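Local coordinates for protein N-Acetyltransferase, PseH (Campylobacter jejuni subsp. jejuni PT14, PDB 4XPL) that probably catalyses the acetyl-coenzyme A-dependent N-4 acetylation of a UDP-linked amino sugar, the third step of pseudaminic acid biosynthesis for flagellin modification, at residues A[123-128]-A[147-152]; A[85-90]-A[119-124]. The protein carries 8 engineered substitutions. All blocks are in the same frame, centred on the assembly; numbering follows the deposited sequence.

Contact 1 of 2, residues A[123-128]-A[147-152]. Engineered in segment 123-128: Ser126 (natural residue Asp), His128 (natural residue Arg). Engineered in segment 147-152: Tyr150 (natural residue His), Val151 (natural residue Ile), Tyr152 (natural residue Cys). With ACO (acetyl coenzyme *a), chain B.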
ATOM      1  N   VAL A 123      10.617  -3.062   6.068  1.00 26.63           N
ATOM      2  CA  VAL A 123      10.252  -4.435   5.782  1.00 29.06           C
ATOM      3  C   VAL A 123      11.108  -5.363   6.621  1.00 30.78           C
ATOM      4  O   VAL A 123      12.228  -5.020   6.994  1.00 29.72           O
ATOM      5  CB  VAL A 123      10.430  -4.794   4.294  1.00 28.73           C
ATOM      6  CG1 VAL A 123       9.294  -4.229   3.486  1.00 30.00           C
ATOM      7  CG2 VAL A 123      11.807  -4.323   3.789  1.00 29.33           C
ATOM      8  N   PHE A 124      10.547  -6.518   6.951  1.00 33.27           N
ATOM      9  CA  PHE A 124      11.318  -7.566   7.589  1.00 35.53           C
ATOM     10  C   PHE A 124      12.458  -7.922   6.637  1.00 34.39           C
ATOM     11  O   PHE A 124      12.278  -7.975   5.405  1.00 32.20           O
ATOM     12  CB  PHE A 124      10.458  -8.799   7.860  1.00 39.26           C
ATOM     13  CG  PHE A 124       9.526  -8.649   9.026  1.00 43.45           C
ATOM     14  CD1 PHE A 124      10.011  -8.688  10.328  1.00 45.31           C
ATOM     15  CD2 PHE A 124       8.156  -8.486   8.825  1.00 45.15           C
ATOM     16  CE1 PHE A 124       9.147  -8.558  11.421  1.00 49.07           C
ATOM     17  CE2 PHE A 124       7.285  -8.355   9.916  1.00 47.91           C
ATOM     18  CZ  PHE A 124       7.782  -8.387  11.209  1.00 50.29           C
ATOM     19  N   LYS A 125      13.623  -8.175   7.224  1.00 34.79           N
ATOM     20  CA  LYS A 125      14.841  -8.478   6.480  1.00 34.72           C
ATOM     21  C   LYS A 125      14.735  -9.707   5.586  1.00 36.42           C
ATOM     22  O   LYS A 125      15.477  -9.822   4.620  1.00 37.37           O
ATOM     23  CB  LYS A 125      16.003  -8.705   7.464  1.00 36.61           C
ATOM     24  CG  LYS A 125      16.332  -7.505   8.304  1.00 34.80           C
ATOM     25  CD  LYS A 125      17.521  -7.767   9.210  1.00 38.03           C
ATOM     26  CE  LYS A 125      17.584  -6.675  10.228  1.00 37.44           C
ATOM     27  NZ  LYS A 125      18.746  -6.779  11.101  1.00 36.78           N
ATOM     28  N   SER A 126      13.850 -10.640   5.933  1.00 38.28           N
ATOM     29  CA  SER A 126      13.645 -11.856   5.144  1.00 40.70           C
ATOM     30  C   SER A 126      12.753 -11.625   3.913  1.00 38.89           C
ATOM     31  O   SER A 126      12.563 -12.542   3.121  1.00 40.12           O
ATOM     32  CB  SER A 126      13.006 -12.943   6.016  1.00 44.38           C
ATOM     33  OG  SER A 126      11.759 -12.486   6.518  1.00 44.02           O
ATOM     34  N   ASN A 127      12.204 -10.420   3.771  1.00 35.36           N
ATOM     35  CA  ASN A 127      11.275 -10.111   2.676  1.00 34.87           C
ATOM     36  C   ASN A 127      12.083  -9.681   1.441  1.00 34.00           C
ATOM     37  O   ASN A 127      12.182  -8.489   1.102  1.00 31.24           O
ATOM     38  CB  ASN A 127      10.271  -9.023   3.134  1.00 32.10           C
ATOM     39  CG  ASN A 127       9.054  -8.890   2.197  1.00 32.37           C
ATOM     40  OD1 ASN A 127       9.011  -9.488   1.129  1.00 29.87           O
ATOM     41  ND2 ASN A 127       8.060  -8.103   2.619  1.00 28.58           N
ATOM     42  N   HIS A 128      12.660 -10.669   0.768  1.00 37.44           N
ATOM     43  CA  HIS A 128      13.615 -10.403  -0.303  1.00 37.98           C
ATOM     44  C   HIS A 128      12.916  -9.905  -1.540  1.00 36.52           C
ATOM     45  O   HIS A 128      13.455  -9.078  -2.276  1.00 35.90           O
ATOM     46  CB  HIS A 128      14.407 -11.659  -0.661  1.00 42.28           C
ATOM     47  CG  HIS A 128      15.107 -12.283   0.502  1.00 46.48           C
ATOM     48  ND1 HIS A 128      15.925 -11.566   1.349  1.00 48.27           N
ATOM     49  CD2 HIS A 128      15.122 -13.562   0.951  1.00 52.99           C
ATOM     50  CE1 HIS A 128      16.408 -12.377   2.278  1.00 51.26           C
ATOM     51  NE2 HIS A 128      15.936 -13.593   2.058  1.00 53.52           N
ATOM     52  N   ASP A 147      14.640  -6.328  13.514  1.00 41.73           N
ATOM     53  CA  ASP A 147      13.628  -6.922  12.647  1.00 41.34           C
ATOM     54  C   ASP A 147      13.636  -6.380  11.214  1.00 37.25           C
ATOM     55  O   ASP A 147      13.357  -7.130  10.258  1.00 36.29           O
ATOM     56  CB  ASP A 147      12.230  -6.638  13.209  1.00 42.85           C
ATOM     57  CG  ASP A 147      12.037  -7.153  14.610  1.00 48.73           C
ATOM     58  OD1 ASP A 147      12.161  -8.379  14.826  1.00 52.95           O
ATOM     59  OD2 ASP A 147      11.724  -6.320  15.488  1.00 53.26           O
ATOM     60  N   PHE A 148      13.915  -5.081  11.060  1.00 33.97           N
ATOM     61  CA  PHE A 148      13.579  -4.380   9.817  1.00 30.70           C
ATOM     62  C   PHE A 148      14.770  -3.738   9.107  1.00 28.60           C
ATOM     63  O   PHE A 148      15.772  -3.366   9.736  1.00 27.49           O
ATOM     64  CB  PHE A 148      12.542  -3.288  10.116  1.00 30.27           C
ATOM     65  CG  PHE A 148      11.277  -3.802  10.759  1.00 34.23           C
ATOM     66  CD1 PHE A 148      10.384  -4.585  10.030  1.00 35.86           C
ATOM     67  CD2 PHE A 148      10.968  -3.491  12.079  1.00 38.41           C
ATOM     68  CE1 PHE A 148       9.204  -5.063  10.605  1.00 39.66           C
ATOM     69  CE2 PHE A 148       9.791  -3.965  12.672  1.00 42.66           C
ATOM     70  CZ  PHE A 148       8.908  -4.766  11.930  1.00 42.58           C
ATOM     71  N   TYR A 149      14.662  -3.636   7.787  1.00 26.38           N
ATOM     72  CA  TYR A 149      15.404  -2.642   7.033  1.00 25.33           C
ATOM     73  C   TYR A 149      14.466  -1.488   6.796  1.00 23.76           C
ATOM     74  O   TYR A 149      13.278  -1.698   6.518  1.00 24.48           O
ATOM     75  CB  TYR A 149      15.882  -3.163   5.677  1.00 25.08           C
ATOM     76  CG  TYR A 149      16.912  -4.246   5.739  1.00 28.86           C
ATOM     77  CD1 TYR A 149      18.089  -4.081   6.474  1.00 30.63           C
ATOM     78  CD2 TYR A 149      16.729  -5.439   5.062  1.00 29.94           C
ATOM     79  CE1 TYR A 149      19.042  -5.084   6.525  1.00 36.13           C
ATOM     80  CE2 TYR A 149      17.665  -6.429   5.097  1.00 33.12           C
ATOM     81  CZ  TYR A 149      18.815  -6.265   5.841  1.00 37.77           C
ATOM     82  OH  TYR A 149      19.750  -7.276   5.880  1.00 43.13           O
ATOM     83  N   TYR A 150      15.017  -0.278   6.816  1.00 23.49           N
ATOM     84  CA  TYR A 150      14.250   0.951   6.586  1.00 21.60           C
ATOM     85  C   TYR A 150      14.772   1.556   5.286  1.00 21.23           C
ATOM     86  O   TYR A 150      15.994   1.729   5.141  1.00 22.11           O
ATOM     87  CB  TYR A 150      14.468   1.939   7.762  1.00 22.89           C
ATOM     88  CG  TYR A 150      13.922   1.447   9.075  1.00 24.25           C
ATOM     89  CD1 TYR A 150      14.672   0.608   9.886  1.00 25.33           C
ATOM     90  CD2 TYR A 150      12.648   1.829   9.515  1.00 25.74           C
ATOM     91  CE1 TYR A 150      14.169   0.127  11.096  1.00 28.83           C
ATOM     92  CE2 TYR A 150      12.133   1.363  10.719  1.00 27.94           C
ATOM     93  CZ  TYR A 150      12.898   0.498  11.499  1.00 30.12           C
ATOM     94  OH  TYR A 150      12.393   0.033  12.691  1.00 36.36           O
ATOM     95  N   VAL A 151      13.869   1.850   4.331  1.00 18.98           N
ATOM     96  CA  VAL A 151      14.279   2.383   3.033  1.00 18.53           C
ATOM     97  C   VAL A 151      13.612   3.705   2.720  1.00 18.01           C
ATOM     98  O   VAL A 151      12.536   4.047   3.274  1.00 17.77           O
ATOM     99  CB  VAL A 151      14.003   1.371   1.848  1.00 19.05           C
ATOM    100  CG1 VAL A 151      14.771   0.105   2.059  1.00 20.24           C
ATOM    101  CG2 VAL A 151      12.526   1.083   1.698  1.00 17.79           C
ATOM    102  N   TYR A 152      14.266   4.486   1.868  1.00 18.44           N
ATOM    103  CA  TYR A 152      13.702   5.739   1.437  1.00 18.77           C
ATOM    104  C   TYR A 152      14.009   6.033  -0.030  1.00 19.76           C
ATOM    105  O   TYR A 152      14.980   5.536  -0.590  1.00 20.01           O
ATOM    106  CB  TYR A 152      14.201   6.919   2.291  1.00 20.61           C
ATOM    107  CG  TYR A 152      15.554   7.443   1.870  1.00 23.50           C
ATOM    108  CD1 TYR A 152      16.730   6.831   2.296  1.00 26.41           C
ATOM    109  CD2 TYR A 152      15.668   8.536   1.011  1.00 27.54           C
ATOM    110  CE1 TYR A 152      17.978   7.302   1.889  1.00 30.04           C
ATOM    111  CE2 TYR A 152      16.916   9.007   0.608  1.00 29.47           C
ATOM    112  CZ  TYR A 152      18.056   8.375   1.034  1.00 31.66           C
ATOM    113  OH  TYR A 152      19.289   8.848   0.642  1.00 38.30           O
TER
HETATM  114  N1A ACO B 701      16.100 -12.439  -3.926  1.00 67.60           N
HETATM  115  C2A ACO B 701      16.073 -11.413  -4.803  1.00 67.57           C
HETATM  116  N3A ACO B 701      15.038 -11.203  -5.643  1.00 66.37           N
HETATM  117  C4A ACO B 701      13.945 -12.017  -5.660  1.00 64.95           C
HETATM  118  C5A ACO B 701      13.897 -13.152  -4.728  1.00 65.73           C
HETATM  119  C6A ACO B 701      15.076 -13.329  -3.832  1.00 67.55           C
HETATM  120  N6A ACO B 701      15.143 -14.349  -2.937  1.00 68.64           N
HETATM  121  N7A ACO B 701      12.722 -13.781  -4.959  1.00 64.73           N
HETATM  122  C8A ACO B 701      12.072 -13.108  -5.952  1.00 63.42           C
HETATM  123  N9A ACO B 701      12.805 -12.050  -6.366  1.00 62.66           N
HETATM  124  C1B ACO B 701      12.470 -11.039  -7.418  1.00 59.84           C
HETATM  125  C2B ACO B 701      11.723 -11.606  -8.620  1.00 58.65           C
HETATM  126  O2B ACO B 701      12.602 -12.289  -9.519  1.00 58.45           O
HETATM  127  C3B ACO B 701      11.148 -10.337  -9.211  1.00 57.39           C
HETATM  128  O3B ACO B 701      12.149  -9.739 -10.034  1.00 57.96           O
HETATM  129  P3B ACO B 701      11.856  -8.592 -11.135  1.00 59.80           P
HETATM  130  O7A ACO B 701      11.293  -7.405 -10.360  1.00 59.57           O
HETATM  131  O8A ACO B 701      13.238  -8.317 -11.684  1.00 59.05           O
HETATM  132  O9A ACO B 701      10.901  -9.219 -12.131  1.00 57.02           O
HETATM  133  C4B ACO B 701      10.822  -9.468  -7.995  1.00 55.42           C
HETATM  134  O4B ACO B 701      11.632  -9.975  -6.923  1.00 58.00           O
HETATM  135  C5B ACO B 701       9.331  -9.508  -7.638  1.00 51.67           C
HETATM  136  O5B ACO B 701       8.856 -10.862  -7.567  1.00 45.58           O
HETATM  137  P1A ACO B 701       7.403 -11.344  -8.100  1.00 39.91           P
HETATM  138  O1A ACO B 701       7.212 -12.808  -7.813  1.00 39.09           O
HETATM  139  O2A ACO B 701       7.169 -10.802  -9.494  1.00 39.48           O
HETATM  140  O3A ACO B 701       6.381 -10.711  -7.030  1.00 36.73           O
HETATM  141  P2A ACO B 701       5.403  -9.493  -7.342  1.00 31.00           P
HETATM  142  O4A ACO B 701       6.149  -8.430  -8.105  1.00 34.37           O
HETATM  143  O5A ACO B 701       4.159 -10.089  -7.968  1.00 35.17           O
HETATM  144  O6A ACO B 701       4.955  -9.030  -5.861  1.00 31.86           O
HETATM  145  CBP ACO B 701       5.037  -8.134  -3.688  1.00 26.93           C
HETATM  146  CCP ACO B 701       5.859  -8.489  -4.902  1.00 27.76           C
HETATM  147  CDP ACO B 701       3.971  -7.083  -4.116  1.00 24.84           C
HETATM  148  CEP ACO B 701       5.964  -7.562  -2.608  1.00 22.83           C
HETATM  149  CAP ACO B 701       4.377  -9.435  -3.202  1.00 26.27           C
HETATM  150  OAP ACO B 701       5.381 -10.438  -2.911  1.00 27.21           O
HETATM  151  C9P ACO B 701       3.528  -9.236  -1.987  1.00 27.03           C
HETATM  152  O9P ACO B 701       2.406  -8.732  -2.069  1.00 22.88           O
HETATM  153  N8P ACO B 701       4.047  -9.675  -0.837  1.00 26.94           N
HETATM  154  C7P ACO B 701       3.293  -9.637   0.412  1.00 26.78           C
HETATM  155  C6P ACO B 701       3.086  -8.196   0.899  1.00 26.99           C
HETATM  156  C5P ACO B 701       4.408  -7.497   1.151  1.00 28.75           C
HETATM  157  O5P ACO B 701       5.374  -8.108   1.624  1.00 26.83           O
HETATM  158  N4P ACO B 701       4.462  -6.190   0.894  1.00 26.21           N
HETATM  159  C3P ACO B 701       5.617  -5.394   1.343  1.00 29.20           C
HETATM  160  C2P ACO B 701       5.442  -4.974   2.820  1.00 28.92           C
HETATM  161  S1P ACO B 701       4.079  -3.831   2.887  1.00 30.93           S
HETATM  162  C   ACO B 701       2.767  -4.683   3.459  1.00 31.64           C
HETATM  163  O   ACO B 701       2.862  -5.893   3.700  1.00 32.36           O
HETATM  164  CH3 ACO B 701       1.472  -3.927   3.628  1.00 32.72           C
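Val123 and Tyr149 face each other as an antiparallel hydrogen-bonded pair and satisfy all four of their backbone polar groups: Val123 N gives to Tyr149 O at 3.0 Å, and Tyr149 N returns a bond to Val123 O at 2.9 Å. A third bond, from Lys125 N to Asp147 O (3.2 Å), carries the pairing just past the end of strand 118-124. Phe124 and Phe148 form the neighbouring non-hydrogen-bonded pair; Phe148 CE1 sits over the centre of the Phe124 ring, 3.6 Å from Phe124 CE1, with the ring planes 40° apart. The long aliphatic chain of Lys125 suits its place: CG rests on a face of the Tyr149 ring, 3.7 Å from its centroid, and the extended carbons beyond carry NZ to Asp145 O and a salt bridge with Glu144. Here the strand leaves the GNAT sheet through a type I turn, Phe124 to Asn127, closed by Asn127 N to Phe124 O, and enters helix 128-136 with Asn127 as N-cap. The Asn127 amide does two jobs: OD1 takes a weak bond from Ala130 N, while CG, anti to the backbone N (chi1 -165°), lets ND2 donate to O5P of acetyl coenzyme A at 2.9 Å. The engineered His128 brings CB within 3.6 Å of the adenine amino nitrogen N6A of the cofactor.

Contact 2 of 2, residues A[85-90]-A[119-124]. With ACO (acetyl coenzyme *a), chain B.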
ATOM      1  N   CYS A  85       5.791  10.265   3.634  1.00 19.03           N
ATOM      2  CA  CYS A  85       4.862   9.222   4.030  1.00 19.46           C
ATOM      3  C   CYS A  85       5.539   7.859   4.061  1.00 19.82           C
ATOM      4  O   CYS A  85       6.642   7.694   3.516  1.00 20.36           O
ATOM      5  CB  CYS A  85       3.638   9.204   3.110  1.00 19.25           C
ATOM      6  SG  CYS A  85       3.939   8.613   1.433  1.00 20.58           S
ATOM      7  N   GLU A  86       4.904   6.910   4.735  1.00 20.72           N
ATOM      8  CA  GLU A  86       5.297   5.512   4.680  1.00 21.70           C
ATOM      9  C   GLU A  86       4.322   4.857   3.747  1.00 20.45           C
ATOM     10  O   GLU A  86       3.227   5.344   3.584  1.00 20.99           O
ATOM     11  CB  GLU A  86       5.164   4.848   6.042  1.00 23.27           C
ATOM     12  CG  GLU A  86       6.037   5.442   7.061  1.00 28.49           C
ATOM     13  CD  GLU A  86       5.947   4.710   8.394  1.00 37.08           C
ATOM     14  OE1 GLU A  86       4.888   4.097   8.698  1.00 40.86           O
ATOM     15  OE2 GLU A  86       6.944   4.732   9.136  1.00 40.22           O
ATOM     16  N   PHE A  87       4.723   3.748   3.152  1.00 18.56           N
ATOM     17  CA  PHE A  87       3.861   3.038   2.246  1.00 16.03           C
ATOM     18  C   PHE A  87       3.970   1.545   2.421  1.00 15.14           C
ATOM     19  O   PHE A  87       4.946   1.014   2.981  1.00 15.05           O
ATOM     20  CB  PHE A  87       4.169   3.397   0.778  1.00 16.00           C
ATOM     21  CG  PHE A  87       5.431   2.791   0.261  1.00 17.46           C
ATOM     22  CD1 PHE A  87       6.626   3.461   0.374  1.00 18.20           C
ATOM     23  CD2 PHE A  87       5.421   1.535  -0.314  1.00 16.75           C
ATOM     24  CE1 PHE A  87       7.786   2.917  -0.079  1.00 20.25           C
ATOM     25  CE2 PHE A  87       6.592   0.966  -0.769  1.00 19.09           C
ATOM     26  CZ  PHE A  87       7.773   1.652  -0.662  1.00 22.08           C
ATOM     27  N   GLY A  88       2.960   0.882   1.878  1.00 14.85           N
ATOM     28  CA  GLY A  88       2.876  -0.562   1.834  1.00 15.80           C
ATOM     29  C   GLY A  88       2.163  -0.987   0.559  1.00 15.02           C
ATOM     30  O   GLY A  88       1.516  -0.173  -0.123  1.00 13.23           O
ATOM     31  N   LEU A  89       2.332  -2.258   0.208  1.00 16.32           N
ATOM     32  CA  LEU A  89       1.697  -2.819  -1.005  1.00 16.21           C
ATOM     33  C   LEU A  89       1.466  -4.302  -0.797  1.00 17.20           C
ATOM     34  O   LEU A  89       2.149  -4.946   0.030  1.00 18.26           O
ATOM     35  CB  LEU A  89       2.563  -2.572  -2.233  1.00 16.56           C
ATOM     36  CG  LEU A  89       3.841  -3.369  -2.462  1.00 18.87           C
ATOM     37  CD1 LEU A  89       4.367  -3.310  -3.899  1.00 20.27           C
ATOM     38  CD2 LEU A  89       4.892  -2.902  -1.486  1.00 23.90           C
ATOM     39  N   TYR A  90       0.471  -4.817  -1.493  1.00 16.55           N
ATOM     40  CA  TYR A  90       0.101  -6.201  -1.385  1.00 17.99           C
ATOM     41  C   TYR A  90      -0.483  -6.654  -2.723  1.00 16.80           C
ATOM     42  O   TYR A  90      -1.510  -6.117  -3.163  1.00 15.12           O
ATOM     43  CB  TYR A  90      -0.889  -6.372  -0.216  1.00 19.18           C
ATOM     44  CG  TYR A  90      -1.007  -7.782   0.283  1.00 25.71           C
ATOM     45  CD1 TYR A  90      -1.799  -8.701  -0.374  1.00 30.86           C
ATOM     46  CD2 TYR A  90      -0.333  -8.204   1.429  1.00 31.67           C
ATOM     47  CE1 TYR A  90      -1.917 -10.008   0.067  1.00 33.60           C
ATOM     48  CE2 TYR A  90      -0.450  -9.525   1.883  1.00 35.24           C
ATOM     49  CZ  TYR A  90      -1.248 -10.417   1.181  1.00 36.26           C
ATOM     50  OH  TYR A  90      -1.396 -11.722   1.596  1.00 41.40           O
ATOM     51  N   LEU A 119       9.541   9.299   0.316  1.00 22.83           N
ATOM     52  CA  LEU A 119       8.794   8.054   0.467  1.00 21.97           C
ATOM     53  C   LEU A 119       9.608   7.087   1.281  1.00 20.02           C
ATOM     54  O   LEU A 119      10.765   6.809   0.950  1.00 21.00           O
ATOM     55  CB  LEU A 119       8.517   7.405  -0.901  1.00 21.70           C
ATOM     56  CG  LEU A 119       7.126   7.304  -1.463  1.00 26.39           C
ATOM     57  CD1 LEU A 119       7.215   6.447  -2.746  1.00 23.66           C
ATOM     58  CD2 LEU A 119       6.046   6.741  -0.498  1.00 26.14           C
ATOM     59  N   LYS A 120       9.011   6.546   2.334  1.00 18.90           N
ATOM     60  CA  LYS A 120       9.705   5.647   3.241  1.00 18.84           C
ATOM     61  C   LYS A 120       8.945   4.331   3.426  1.00 18.73           C
ATOM     62  O   LYS A 120       7.712   4.260   3.305  1.00 19.27           O
ATOM     63  CB  LYS A 120       9.897   6.315   4.615  1.00 20.32           C
ATOM     64  CG  LYS A 120      10.543   7.709   4.556  1.00 23.38           C
ATOM     65  CD  LYS A 120      10.603   8.359   5.945  1.00 31.12           C
ATOM     66  CE  LYS A 120       9.217   8.787   6.406  1.00 35.13           C
ATOM     67  NZ  LYS A 120       9.134   8.988   7.862  1.00 40.30           N
ATOM     68  N   ALA A 121       9.684   3.285   3.725  1.00 17.90           N
ATOM     69  CA  ALA A 121       9.073   2.019   4.104  1.00 19.79           C
ATOM     70  C   ALA A 121      10.000   1.284   5.033  1.00 20.51           C
ATOM     71  O   ALA A 121      11.178   1.603   5.136  1.00 19.80           O
ATOM     72  CB  ALA A 121       8.769   1.150   2.872  1.00 18.45           C
ATOM     73  N   TYR A 122       9.458   0.270   5.697  1.00 23.69           N
ATOM     74  CA  TYR A 122      10.271  -0.698   6.417  1.00 25.68           C
ATOM     75  C   TYR A 122       9.715  -2.091   6.143  1.00 26.69           C
ATOM     76  O   TYR A 122       8.510  -2.259   5.927  1.00 26.65           O
ATOM     77  CB  TYR A 122      10.324  -0.406   7.910  1.00 27.79           C
ATOM     78  CG  TYR A 122       8.989  -0.388   8.593  1.00 33.85           C
ATOM     79  CD1 TYR A 122       8.154   0.723   8.480  1.00 37.28           C
ATOM     80  CD2 TYR A 122       8.553  -1.470   9.362  1.00 40.32           C
ATOM     81  CE1 TYR A 122       6.918   0.760   9.096  1.00 41.25           C
ATOM     82  CE2 TYR A 122       7.302  -1.450   9.986  1.00 45.05           C
ATOM     83  CZ  TYR A 122       6.491  -0.323   9.847  1.00 46.15           C
ATOM     84  OH  TYR A 122       5.255  -0.264  10.458  1.00 52.49           O
ATOM     85  N   VAL A 123      10.617  -3.062   6.068  1.00 26.63           N
ATOM     86  CA  VAL A 123      10.252  -4.435   5.782  1.00 29.06           C
ATOM     87  C   VAL A 123      11.108  -5.363   6.621  1.00 30.78           C
ATOM     88  O   VAL A 123      12.228  -5.020   6.994  1.00 29.72           O
ATOM     89  CB  VAL A 123      10.430  -4.794   4.294  1.00 28.73           C
ATOM     90  CG1 VAL A 123       9.294  -4.229   3.486  1.00 30.00           C
ATOM     91  CG2 VAL A 123      11.807  -4.323   3.789  1.00 29.33           C
ATOM     92  N   PHE A 124      10.547  -6.518   6.951  1.00 33.27           N
ATOM     93  CA  PHE A 124      11.318  -7.566   7.589  1.00 35.53           C
ATOM     94  C   PHE A 124      12.458  -7.922   6.637  1.00 34.39           C
ATOM     95  O   PHE A 124      12.278  -7.975   5.405  1.00 32.20           O
ATOM     96  CB  PHE A 124      10.458  -8.799   7.860  1.00 39.26           C
ATOM     97  CG  PHE A 124       9.526  -8.649   9.026  1.00 43.45           C
ATOM     98  CD1 PHE A 124      10.011  -8.688  10.328  1.00 45.31           C
ATOM     99  CD2 PHE A 124       8.156  -8.486   8.825  1.00 45.15           C
ATOM    100  CE1 PHE A 124       9.147  -8.558  11.421  1.00 49.07           C
ATOM    101  CE2 PHE A 124       7.285  -8.355   9.916  1.00 47.91           C
ATOM    102  CZ  PHE A 124       7.782  -8.387  11.209  1.00 50.29           C
TER
HETATM  103  N1A ACO B 701      16.100 -12.439  -3.926  1.00 67.60           N
HETATM  104  C2A ACO B 701      16.073 -11.413  -4.803  1.00 67.57           C
HETATM  105  N3A ACO B 701      15.038 -11.203  -5.643  1.00 66.37           N
HETATM  106  C4A ACO B 701      13.945 -12.017  -5.660  1.00 64.95           C
HETATM  107  C5A ACO B 701      13.897 -13.152  -4.728  1.00 65.73           C
HETATM  108  C6A ACO B 701      15.076 -13.329  -3.832  1.00 67.55           C
HETATM  109  N6A ACO B 701      15.143 -14.349  -2.937  1.00 68.64           N
HETATM  110  N7A ACO B 701      12.722 -13.781  -4.959  1.00 64.73           N
HETATM  111  C8A ACO B 701      12.072 -13.108  -5.952  1.00 63.42           C
HETATM  112  N9A ACO B 701      12.805 -12.050  -6.366  1.00 62.66           N
HETATM  113  C1B ACO B 701      12.470 -11.039  -7.418  1.00 59.84           C
HETATM  114  C2B ACO B 701      11.723 -11.606  -8.620  1.00 58.65           C
HETATM  115  O2B ACO B 701      12.602 -12.289  -9.519  1.00 58.45           O
HETATM  116  C3B ACO B 701      11.148 -10.337  -9.211  1.00 57.39           C
HETATM  117  O3B ACO B 701      12.149  -9.739 -10.034  1.00 57.96           O
HETATM  118  P3B ACO B 701      11.856  -8.592 -11.135  1.00 59.80           P
HETATM  119  O7A ACO B 701      11.293  -7.405 -10.360  1.00 59.57           O
HETATM  120  O8A ACO B 701      13.238  -8.317 -11.684  1.00 59.05           O
HETATM  121  O9A ACO B 701      10.901  -9.219 -12.131  1.00 57.02           O
HETATM  122  C4B ACO B 701      10.822  -9.468  -7.995  1.00 55.42           C
HETATM  123  O4B ACO B 701      11.632  -9.975  -6.923  1.00 58.00           O
HETATM  124  C5B ACO B 701       9.331  -9.508  -7.638  1.00 51.67           C
HETATM  125  O5B ACO B 701       8.856 -10.862  -7.567  1.00 45.58           O
HETATM  126  P1A ACO B 701       7.403 -11.344  -8.100  1.00 39.91           P
HETATM  127  O1A ACO B 701       7.212 -12.808  -7.813  1.00 39.09           O
HETATM  128  O2A ACO B 701       7.169 -10.802  -9.494  1.00 39.48           O
HETATM  129  O3A ACO B 701       6.381 -10.711  -7.030  1.00 36.73           O
HETATM  130  P2A ACO B 701       5.403  -9.493  -7.342  1.00 31.00           P
HETATM  131  O4A ACO B 701       6.149  -8.430  -8.105  1.00 34.37           O
HETATM  132  O5A ACO B 701       4.159 -10.089  -7.968  1.00 35.17           O
HETATM  133  O6A ACO B 701       4.955  -9.030  -5.861  1.00 31.86           O
HETATM  134  CBP ACO B 701       5.037  -8.134  -3.688  1.00 26.93           C
HETATM  135  CCP ACO B 701       5.859  -8.489  -4.902  1.00 27.76           C
HETATM  136  CDP ACO B 701       3.971  -7.083  -4.116  1.00 24.84           C
HETATM  137  CEP ACO B 701       5.964  -7.562  -2.608  1.00 22.83           C
HETATM  138  CAP ACO B 701       4.377  -9.435  -3.202  1.00 26.27           C
HETATM  139  OAP ACO B 701       5.381 -10.438  -2.911  1.00 27.21           O
HETATM  140  C9P ACO B 701       3.528  -9.236  -1.987  1.00 27.03           C
HETATM  141  O9P ACO B 701       2.406  -8.732  -2.069  1.00 22.88           O
HETATM  142  N8P ACO B 701       4.047  -9.675  -0.837  1.00 26.94           N
HETATM  143  C7P ACO B 701       3.293  -9.637   0.412  1.00 26.78           C
HETATM  144  C6P ACO B 701       3.086  -8.196   0.899  1.00 26.99           C
HETATM  145  C5P ACO B 701       4.408  -7.497   1.151  1.00 28.75           C
HETATM  146  O5P ACO B 701       5.374  -8.108   1.624  1.00 26.83           O
HETATM  147  N4P ACO B 701       4.462  -6.190   0.894  1.00 26.21           N
HETATM  148  C3P ACO B 701       5.617  -5.394   1.343  1.00 29.20           C
HETATM  149  C2P ACO B 701       5.442  -4.974   2.820  1.00 28.92           C
HETATM  150  S1P ACO B 701       4.079  -3.831   2.887  1.00 30.93           S
HETATM  151  C   ACO B 701       2.767  -4.683   3.459  1.00 31.64           C
HETATM  152  O   ACO B 701       2.862  -5.893   3.700  1.00 32.36           O
HETATM  153  CH3 ACO B 701       1.472  -3.927   3.628  1.00 32.72           C
HETATM  154  O   HOH W   1       6.407   0.789   5.359  1.00 24.25           O
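The Phe87 ring carries Ala121 CB over one face, a CH-pi contact with the methyl 3.9 Å from the centroid, and Leu119 CD2 reaches Phe87 CD1 obliquely at 3.4 Å. Small Ala121 lets the ring lie close against its strand; with CG between its own backbone N and carbonyl carbon (chi1 74°), Phe87 turns its ring toward strand 118-124. Tyr134 meets this ring edge-to-face, and Ile106 packs on it from helix 99-114. Among the residues on the other side of the sheet, the Tyr122 ring has Glu86 OE1 at its edge, in plane, 3.9 Å from Tyr122 CE1; OE1 also takes a weak hydrogen bond from Asn79 ND2. Strands 84-91 and 118-124 are the parallel pair of a beta-alpha-beta unit crossing over through helix 99-114. Lys120 N bonds to Cys85 O (2.9 Å) and Phe87 N to Lys120 O (3.0 Å). The segments then splay, their axes 53° apart, and a water takes over, donating to Phe87 O and accepting from Tyr122 N: the V-shaped opening characteristic of GNAT enzymes. Acetyl coenzyme A enters there, its N4P donating to Leu89 O at 2.8 Å as an added strand would. Gly88 suits this site because a beta carbon would collide with the acetyl methyl; its CA lies 3.6 Å from the thioester sulfur S1P.

Of the three strands that the contacts join, 84-91 comes first along the chain, and helix 99-114 returns the polypeptide so that strand 118-124 can lie parallel beside it; contact 2 closes that crossover. Contact 1 begins where contact 2 ends, sharing Val123 and Phe124, and closes a second loop through helix 128-136 and strand 140-144 before strand 148-154 runs back antiparallel. The two loops therefore follow one another, neither nesting nor crossing, and strand 118-124 is the middle member of three neighbouring strands. Val151 N probably bonds to Ala121 O, and Phe148 packs on Tyr122, so the sheet is continuous between the contacts. Both touch acetyl coenzyme A, around its thioester and pantetheine arm in contact 2, and at the pantetheine arm and the adenine in contact 1.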